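Local coordinates for protein gamma-glutamyltranspeptidase (Streptomyces lincolnensis, PDB 6J3A) that probably acts as an N-terminal nucleophile enzyme of the gamma-glutamyltranspeptidase family, belonging to the LmbA-like homologues, at residues G297-V302 / A568-R573; H303-G308 / P536-D541; C309-A314 / E342-K347. All blocks are in the same frame, centred on the assembly; numbering follows the deposited sequence.

How the contacts relate
All three contacts use successive turns of one long helix, 299-319, so their order in space follows its length: the centre of contact 2 lies about 10 Å from the centres of contacts 1 and 3, which are themselves about 15 Å apart. Contacts 1 and 2 adjoin by packing, with Leu571 CD2 4.0 Å from His303 CB and Tyr301 CE2 4.1 Å from Trp538 CH2. Polar links reach the segment 342-347 of contact 3: His303 NE2 stands 2.9 Å from Gly345 O, a probable hydrogen bond, and Lys347 NZ bonds weakly to Arg573 O.

Contact 1. Residues G297-V302 / A568-R573; sequences GSADYV and AAELRR
Val302 and Leu571 meet because their torsions aim one methyl of each toward the other between two helices. Val302 holds CG1 opposite its backbone N (chi1 170°), while Leu571 has CG opposite its carbonyl carbon and an extended second torsion (chi2 174°) that carries CD1 outward. The result is a 3.9 Å contact between Val302 CG1 and Leu571 CD1, the two side chains crossing at about a right angle. One turn earlier on the first helix, Ala299 CB sits against the stem of Glu570, 3.8 Å from its CB and 3.9 Å from its CG. This is also where the backbones come nearest, 6.5 Å between the CA atoms of Ala299 and Glu570, a spacing bridged by the alanine methyl and the first carbon of the glutamate side chain.

The pairing sets the first turn of helix 299-319 against the C-terminal end of helix 565-573. The latter links the parallel neighbours 556-560 and 577-581 of a small mixed sheet, a beta-alpha-beta crossover, and Leu571 also rests on Val578 of the second of these strands. Ser298 is the N-cap of helix 299-319: its OG accepts a weak capping bond from Tyr301 N at 3.3 Å and is also linked to Glu295 O.

Beyond its apolar stem, Glu570 bends at chi2 (-68°) and holds its carboxylate beside its own helix, where OE2 forms a salt bridge of 2.6 Å with Arg573 NH1, one turn further on. Its other oxygen, OE1, lies 4.9 Å from Asp300 OD1, two like charges near each other. Arg574 NH1 makes a salt bridge with Asp300 OD1 and a long, weak ion pair with Glu570 OE1, which would probably offset that repulsion.

Contact 2. Residues H303-G308 / P536-D541; sequences HLLVEG and PNWHND
Leu305 and Val306 press one flank of helix 303-308 onto Trp538 of strand 538-540, an outer strand of a three-stranded mixed sheet; this is helix-on-sheet packing, with the segment axes 9.0 Å apart and inclined by 36°. Leu305 comes first. Its CD1 approaches the indole at the edge, near the ring plane, 3.7 Å from Trp538 CZ2, and the two side chains cross at about a right angle. Leu305 also touches Leu515 of helix 506-519.

Val306 follows at the pyrrole end of the indole. Its CG2 meets the ring obliquely, 3.6 Å from Trp538 NE1 and 3.9 Å from Trp538 CD1. The indole reaches both residues with CG set between the backbone N and the carbonyl carbon (chi1 68°), and it is also stacked with the ring of His512. Replacing Trp538 by an alanine would probably leave Leu305 CD1 and Val306 CG2 facing a gap and deprive His512 of its stacking partner.

The backbones are nearest at Val306 and Asn540, whose amide oxygen OD1 is hydrogen-bonded to Ser542 N; across the contact, Val306 CG1 lies 4.3 Å from Asn540 CB.

Contact 3. Residues C309-A314 / E342-K347; sequences CKLAMA and ELVGDK
Leu311 faces Leu343 and Val344 with a single methyl, CD1, and lies at a slant to both side chains. CD1 is 4.0 Å from Leu343 CB and 4.1 Å from Val344 CG2, so it fits where two consecutive residues of the second segment meet. Its position follows from chi1 near -60° and an extended chi2 of 171°, which carry CD1 straight out from the helix. Leu343 is met at its stem: its CB, like that of Leu311, points across the contact and is itself the atom touched. Val344 is met at one branch: CG2 is turned to Leu311, whereas CG1 stands 6.2 Å from Leu311 CD1.

The contact is small: two atom pairs, a buried surface of 111 Å² and 8.3 Å between the CA atoms of Leu311 and Leu343. No hydrogen bond crosses between the segments. Leu343 O is instead bonded to Arg353 NH2, and Arg353 also touches the side chain of Leu311.

Elsewhere on this part of the helix, Ala312 and Met313 pack on Val281 of helix 280-288. The contact thus represents apolar packing of an irregular connection, leaving helix 334-341, along the long helix 299-319 of the gamma-glutamyltranspeptidase fold.

Contact 1. Residues G297-V302 / A568-R573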
loop_
_atom_site.group_PDB
_atom_site.type_symbol
_atom_site.label_atom_id
_atom_site.label_comp_id
_atom_site.label_asym_id
_atom_site.label_seq_id
_atom_site.Cartn_x
_atom_site.Cartn_y
_atom_site.Cartn_z
ATOM N N GLY A 297 19.111 16.393 -8.693
ATOM C CA GLY A 297 18.070 17.288 -8.176
ATOM C C GLY A 297 18.345 18.781 -8.251
ATOM O O GLY A 297 17.512 19.584 -7.819
ATOM N N SER A 298 19.490 19.168 -8.805
ATOM C CA SER A 298 19.866 20.577 -8.879
ATOM C C SER A 298 19.213 21.240 -10.088
ATOM O O SER A 298 18.657 20.566 -10.954
ATOM C CB SER A 298 21.388 20.715 -8.930
ATOM O OG SER A 298 21.907 20.212 -10.145
ATOM N N ALA A 299 19.272 22.566 -10.118
ATOM C CA ALA A 299 18.746 23.355 -11.229
ATOM C C ALA A 299 19.402 22.933 -12.558
ATOM O O ALA A 299 18.706 22.593 -13.521
ATOM C CB ALA A 299 18.967 24.841 -10.960
ATOM N N ASP A 300 20.736 22.929 -12.574
ATOM C CA ASP A 300 21.540 22.477 -13.729
ATOM C C ASP A 300 21.146 21.069 -14.218
ATOM O O ASP A 300 21.123 20.815 -15.420
ATOM C CB ASP A 300 23.050 22.494 -13.400
ATOM C CG ASP A 300 23.591 23.904 -13.104
ATOM O OD1 ASP A 300 22.941 24.895 -13.492
ATOM O OD2 ASP A 300 24.672 24.015 -12.474
ATOM N N TYR A 301 20.848 20.167 -13.280
ATOM C CA TYR A 301 20.383 18.800 -13.581
ATOM C C TYR A 301 19.038 18.795 -14.294
ATOM O O TYR A 301 18.857 18.088 -15.270
ATOM C CB TYR A 301 20.282 18.008 -12.279
ATOM C CG TYR A 301 19.688 16.599 -12.348
ATOM C CD1 TYR A 301 20.471 15.497 -12.701
ATOM C CD2 TYR A 301 18.356 16.363 -11.999
ATOM C CE1 TYR A 301 19.941 14.213 -12.723
ATOM C CE2 TYR A 301 17.820 15.082 -12.022
ATOM C CZ TYR A 301 18.615 14.012 -12.383
ATOM O OH TYR A 301 18.073 12.744 -12.407
ATOM N N VAL A 302 18.098 19.581 -13.790
ATOM C CA VAL A 302 16.776 19.702 -14.406
ATOM C C VAL A 302 16.877 20.306 -15.802
ATOM O O VAL A 302 16.463 19.673 -16.776
ATOM C CB VAL A 302 15.826 20.548 -13.526
ATOM C CG1 VAL A 302 14.530 20.902 -14.254
ATOM C CG2 VAL A 302 15.503 19.796 -12.255
ATOM N N ALA A 568 12.706 26.516 -9.739
ATOM C CA ALA A 568 11.731 27.187 -10.589
ATOM C C ALA A 568 12.217 28.574 -10.980
ATOM O O ALA A 568 12.077 28.952 -12.131
ATOM C CB ALA A 568 10.387 27.285 -9.893
ATOM N N ALA A 569 12.798 29.309 -10.029
ATOM C CA ALA A 569 13.335 30.656 -10.294
ATOM C C ALA A 569 14.565 30.628 -11.215
ATOM O O ALA A 569 14.750 31.534 -12.029
ATOM C CB ALA A 569 13.655 31.390 -8.995
ATOM N N GLU A 570 15.395 29.595 -11.077
ATOM C CA GLU A 570 16.559 29.403 -11.964
ATOM C C GLU A 570 16.173 29.157 -13.416
ATOM O O GLU A 570 16.805 29.688 -14.326
ATOM C CB GLU A 570 17.460 28.254 -11.488
ATOM C CG GLU A 570 18.638 28.705 -10.647
ATOM C CD GLU A 570 19.654 29.493 -11.457
ATOM O OE1 GLU A 570 20.464 28.860 -12.171
ATOM O OE2 GLU A 570 19.637 30.741 -11.379
ATOM N N LEU A 571 15.142 28.347 -13.616
ATOM C CA LEU A 571 14.644 28.042 -14.951
ATOM C C LEU A 571 14.024 29.256 -15.652
ATOM O O LEU A 571 14.260 29.445 -16.843
ATOM C CB LEU A 571 13.647 26.880 -14.888
ATOM C CG LEU A 571 14.206 25.560 -14.339
ATOM C CD1 LEU A 571 13.127 24.504 -14.182
ATOM C CD2 LEU A 571 15.311 25.021 -15.217
ATOM N N ARG A 572 13.266 30.089 -14.931
ATOM C CA ARG A 572 12.649 31.282 -15.564
ATOM C C ARG A 572 13.758 32.213 -16.026
ATOM O O ARG A 572 13.678 32.809 -17.102
ATOM C CB ARG A 572 11.690 32.101 -14.671
ATOM C CG ARG A 572 11.094 31.449 -13.444
ATOM C CD ARG A 572 10.009 32.321 -12.828
ATOM N NE ARG A 572 8.694 31.691 -12.947
ATOM C CZ ARG A 572 8.127 30.909 -12.024
ATOM N NH1 ARG A 572 6.921 30.385 -12.254
ATOM N NH2 ARG A 572 8.744 30.645 -10.867
ATOM N N ARG A 573 14.779 32.320 -15.184
ATOM C CA ARG A 573 15.989 33.086 -15.471
ATOM C C ARG A 573 16.681 32.627 -16.764
ATOM O O ARG A 573 17.204 33.437 -17.537
ATOM C CB ARG A 573 16.958 32.941 -14.302
ATOM C CG ARG A 573 17.820 34.155 -14.047
ATOM C CD ARG A 573 19.150 33.709 -13.471
ATOM N NE ARG A 573 19.995 33.105 -14.500
ATOM C CZ ARG A 573 21.006 32.259 -14.284
ATOM N NH1 ARG A 573 21.344 31.862 -13.060
ATOM N NH2 ARG A 573 21.688 31.794 -15.322
#

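Contact 2. Residues H303-G308 / P536-D541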
loop_
_atom_site.group_PDB
_atom_site.type_symbol
_atom_site.label_atom_id
_atom_site.label_comp_id
_atom_site.label_asym_id
_atom_site.label_seq_id
_atom_site.Cartn_x
_atom_site.Cartn_y
_atom_site.Cartn_z
ATOM N N HIS A 303 17.419 21.528 -15.870
ATOM C CA HIS A 303 17.678 22.243 -17.139
ATOM C C HIS A 303 18.275 21.334 -18.213
ATOM O O HIS A 303 17.757 21.246 -19.322
ATOM C CB HIS A 303 18.624 23.442 -16.920
ATOM C CG HIS A 303 19.006 24.143 -18.189
ATOM N ND1 HIS A 303 18.200 25.086 -18.787
ATOM C CD2 HIS A 303 20.088 24.011 -18.992
ATOM C CE1 HIS A 303 18.772 25.511 -19.900
ATOM N NE2 HIS A 303 19.918 24.872 -20.048
ATOM N N LEU A 304 19.366 20.669 -17.856
ATOM C CA LEU A 304 20.040 19.717 -18.741
ATOM C C LEU A 304 19.098 18.660 -19.311
ATOM O O LEU A 304 19.137 18.378 -20.503
ATOM C CB LEU A 304 21.195 19.020 -18.007
ATOM C CG LEU A 304 21.902 17.910 -18.792
ATOM C CD1 LEU A 304 22.693 18.497 -19.954
ATOM C CD2 LEU A 304 22.797 17.077 -17.895
ATOM N N LEU A 305 18.280 18.073 -18.443
ATOM C CA LEU A 305 17.310 17.056 -18.842
ATOM C C LEU A 305 16.157 17.588 -19.684
ATOM O O LEU A 305 15.647 16.867 -20.543
ATOM C CB LEU A 305 16.752 16.344 -17.610
ATOM C CG LEU A 305 17.758 15.533 -16.781
ATOM C CD1 LEU A 305 17.048 14.719 -15.708
ATOM C CD2 LEU A 305 18.630 14.621 -17.626
ATOM N N VAL A 306 15.731 18.826 -19.421
ATOM C CA VAL A 306 14.617 19.447 -20.166
ATOM C C VAL A 306 15.042 19.701 -21.622
ATOM O O VAL A 306 14.389 19.260 -22.577
ATOM C CB VAL A 306 14.131 20.747 -19.466
ATOM C CG1 VAL A 306 13.158 21.549 -20.336
ATOM C CG2 VAL A 306 13.470 20.408 -18.135
ATOM N N GLU A 307 16.156 20.400 -21.775
ATOM C CA GLU A 307 16.699 20.677 -23.100
ATOM C C GLU A 307 16.999 19.387 -23.874
ATOM O O GLU A 307 16.681 19.280 -25.058
ATOM C CB GLU A 307 17.943 21.571 -22.994
ATOM C CG GLU A 307 17.662 22.952 -22.414
ATOM C CD GLU A 307 16.470 23.599 -23.071
ATOM O OE1 GLU A 307 15.385 23.591 -22.455
ATOM O OE2 GLU A 307 16.611 24.065 -24.227
ATOM N N GLY A 308 17.587 18.411 -23.197
ATOM C CA GLY A 308 17.841 17.102 -23.797
ATOM C C GLY A 308 16.566 16.410 -24.247
ATOM O O GLY A 308 16.504 15.860 -25.344
ATOM N N PRO A 536 9.820 15.037 -6.427
ATOM C CA PRO A 536 9.225 16.002 -7.337
ATOM C C PRO A 536 9.589 15.687 -8.776
ATOM O O PRO A 536 10.770 15.487 -9.087
ATOM C CB PRO A 536 9.838 17.338 -6.896
ATOM C CG PRO A 536 10.116 17.152 -5.450
ATOM C CD PRO A 536 10.515 15.705 -5.309
ATOM N N ASN A 537 8.569 15.594 -9.623
ATOM C CA ASN A 537 8.743 15.277 -11.037
ATOM C C ASN A 537 8.260 16.477 -11.855
ATOM O O ASN A 537 7.662 17.413 -11.310
ATOM C CB ASN A 537 7.983 13.980 -11.385
ATOM C CG ASN A 537 8.639 13.176 -12.506
ATOM O OD1 ASN A 537 9.276 13.732 -13.368
ATOM N ND2 ASN A 537 8.475 11.859 -12.484
ATOM N N TRP A 538 8.570 16.458 -13.151
ATOM C CA TRP A 538 8.284 17.573 -14.059
ATOM C C TRP A 538 8.167 17.056 -15.485
ATOM O O TRP A 538 8.556 15.934 -15.768
ATOM C CB TRP A 538 9.412 18.620 -13.996
ATOM C CG TRP A 538 10.737 18.099 -14.573
ATOM C CD1 TRP A 538 11.216 18.286 -15.845
ATOM C CD2 TRP A 538 11.697 17.274 -13.907
ATOM N NE1 TRP A 538 12.421 17.640 -16.002
ATOM C CE2 TRP A 538 12.740 17.012 -14.829
ATOM C CE3 TRP A 538 11.786 16.733 -12.616
ATOM C CZ2 TRP A 538 13.853 16.232 -14.502
ATOM C CZ3 TRP A 538 12.904 15.959 -12.286
ATOM C CH2 TRP A 538 13.918 15.714 -13.229
ATOM N N HIS A 539 7.665 17.901 -16.379
ATOM C CA HIS A 539 7.631 17.611 -17.824
ATOM C C HIS A 539 7.655 18.901 -18.608
ATOM O O HIS A 539 7.346 19.955 -18.058
ATOM C CB HIS A 539 6.376 16.823 -18.207
ATOM C CG HIS A 539 5.109 17.630 -18.182
ATOM N ND1 HIS A 539 4.470 18.056 -19.328
ATOM C CD2 HIS A 539 4.354 18.071 -17.151
ATOM C CE1 HIS A 539 3.379 18.723 -18.997
ATOM N NE2 HIS A 539 3.288 18.750 -17.682
ATOM N N ASN A 540 8.005 18.808 -19.889
ATOM C CA ASN A 540 7.822 19.925 -20.828
ATOM C C ASN A 540 6.772 19.596 -21.888
ATOM O O ASN A 540 6.426 18.427 -22.084
ATOM C CB ASN A 540 9.159 20.339 -21.464
ATOM C CG ASN A 540 9.586 19.439 -22.611
ATOM O OD1 ASN A 540 9.093 19.567 -23.730
ATOM N ND2 ASN A 540 10.540 18.557 -22.348
ATOM N N ASP A 541 6.282 20.639 -22.559
ATOM C CA ASP A 541 5.310 20.497 -23.663
ATOM C C ASP A 541 5.777 21.225 -24.929
ATOM O O ASP A 541 4.955 21.643 -25.752
ATOM C CB ASP A 541 3.925 21.033 -23.259
ATOM C CG ASP A 541 3.199 20.140 -22.274
ATOM O OD1 ASP A 541 3.086 18.910 -22.503
ATOM O OD2 ASP A 541 2.709 20.699 -21.278
#

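Contact 3. Residues C309-A314 / E342-K347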
loop_
_atom_site.group_PDB
_atom_site.type_symbol
_atom_site.label_atom_id
_atom_site.label_comp_id
_atom_site.label_asym_id
_atom_site.label_seq_id
_atom_site.Cartn_x
_atom_site.Cartn_y
_atom_site.Cartn_z
ATOM N N CYS A 309 15.541 16.460 -23.398
ATOM C CA CYS A 309 14.214 15.940 -23.732
ATOM C C CYS A 309 13.596 16.607 -24.972
ATOM O O CYS A 309 13.064 15.911 -25.844
ATOM C CB CYS A 309 13.283 16.086 -22.542
ATOM S SG CYS A 309 11.593 15.582 -22.903
ATOM N N LYS A 310 13.676 17.938 -25.047
ATOM C CA LYS A 310 13.213 18.684 -26.234
ATOM C C LYS A 310 13.857 18.165 -27.519
ATOM O O LYS A 310 13.171 17.896 -28.499
ATOM C CB LYS A 310 13.458 20.200 -26.074
ATOM C CG LYS A 310 12.286 20.932 -25.415
ATOM C CD LYS A 310 12.653 21.732 -24.175
ATOM C CE LYS A 310 12.670 23.222 -24.407
ATOM N NZ LYS A 310 12.744 23.936 -23.101
ATOM N N LEU A 311 15.171 17.994 -27.491
ATOM C CA LEU A 311 15.907 17.524 -28.657
ATOM C C LEU A 311 15.551 16.085 -29.007
ATOM O O LEU A 311 15.495 15.738 -30.181
ATOM C CB LEU A 311 17.417 17.650 -28.428
ATOM C CG LEU A 311 17.972 19.053 -28.147
ATOM C CD1 LEU A 311 19.429 18.969 -27.727
ATOM C CD2 LEU A 311 17.823 19.970 -29.348
ATOM N N ALA A 312 15.324 15.243 -28.003
ATOM C CA ALA A 312 14.934 13.851 -28.264
ATOM C C ALA A 312 13.517 13.779 -28.817
ATOM O O ALA A 312 13.242 12.956 -29.679
ATOM C CB ALA A 312 15.065 12.993 -27.015
ATOM N N MET A 313 12.631 14.647 -28.329
ATOM C CA MET A 313 11.238 14.694 -28.795
ATOM C C MET A 313 11.117 15.166 -30.240
ATOM O O MET A 313 10.298 14.669 -31.007
ATOM C CB MET A 313 10.405 15.589 -27.875
ATOM C CG MET A 313 10.095 14.954 -26.529
ATOM S SD MET A 313 9.191 13.383 -26.609
ATOM C CE MET A 313 7.614 13.895 -25.954
ATOM N N ALA A 314 11.946 16.132 -30.598
ATOM C CA ALA A 314 12.057 16.614 -31.968
ATOM C C ALA A 314 12.381 15.483 -32.921
ATOM O O ALA A 314 11.796 15.378 -33.998
ATOM C CB ALA A 314 13.133 17.685 -32.049
ATOM N N GLU A 342 25.768 19.382 -27.789
ATOM C CA GLU A 342 26.273 20.762 -27.918
ATOM C C GLU A 342 25.140 21.765 -28.117
ATOM O O GLU A 342 25.281 22.946 -27.783
ATOM C CB GLU A 342 27.236 20.895 -29.109
ATOM C CG GLU A 342 28.465 19.990 -29.094
ATOM C CD GLU A 342 29.345 20.160 -27.855
ATOM O OE1 GLU A 342 29.304 21.238 -27.207
ATOM O OE2 GLU A 342 30.095 19.207 -27.526
ATOM N N LEU A 343 24.030 21.290 -28.677
ATOM C CA LEU A 343 22.829 22.105 -28.853
ATOM C C LEU A 343 22.111 22.454 -27.547
ATOM O O LEU A 343 21.203 23.291 -27.549
ATOM C CB LEU A 343 21.850 21.408 -29.807
ATOM C CG LEU A 343 22.368 21.134 -31.224
ATOM C CD1 LEU A 343 21.413 20.206 -31.954
ATOM C CD2 LEU A 343 22.563 22.439 -31.992
ATOM N N VAL A 344 22.493 21.799 -26.450
ATOM C CA VAL A 344 22.073 22.208 -25.108
ATOM C C VAL A 344 22.843 23.490 -24.769
ATOM O O VAL A 344 24.065 23.462 -24.647
ATOM C CB VAL A 344 22.352 21.118 -24.041
ATOM C CG1 VAL A 344 21.851 21.556 -22.672
ATOM C CG2 VAL A 344 21.700 19.791 -24.416
ATOM N N GLY A 345 22.123 24.600 -24.644
ATOM C CA GLY A 345 22.719 25.904 -24.354
ATOM C C GLY A 345 22.362 26.357 -22.958
ATOM O O GLY A 345 21.582 25.704 -22.269
ATOM N N ASP A 346 22.941 27.477 -22.545
ATOM C CA ASP A 346 22.640 28.082 -21.245
ATOM C C ASP A 346 21.169 28.461 -21.111
ATOM O O ASP A 346 20.601 28.367 -20.019
ATOM C CB ASP A 346 23.504 29.324 -21.019
ATOM C CG ASP A 346 24.980 28.995 -20.818
ATOM O OD1 ASP A 346 25.359 27.799 -20.768
ATOM O OD2 ASP A 346 25.775 29.956 -20.716
ATOM N N LYS A 347 20.576 28.893 -22.225
ATOM C CA LYS A 347 19.170 29.303 -22.292
ATOM C C LYS A 347 18.241 28.188 -22.785
ATOM O O LYS A 347 18.662 27.208 -23.417
ATOM C CB LYS A 347 19.007 30.557 -23.170
ATOM C CG LYS A 347 18.809 31.854 -22.392
ATOM C CD LYS A 347 19.929 32.159 -21.396
ATOM C CE LYS A 347 19.865 33.596 -20.865
ATOM N NZ LYS A 347 18.498 34.064 -20.470
#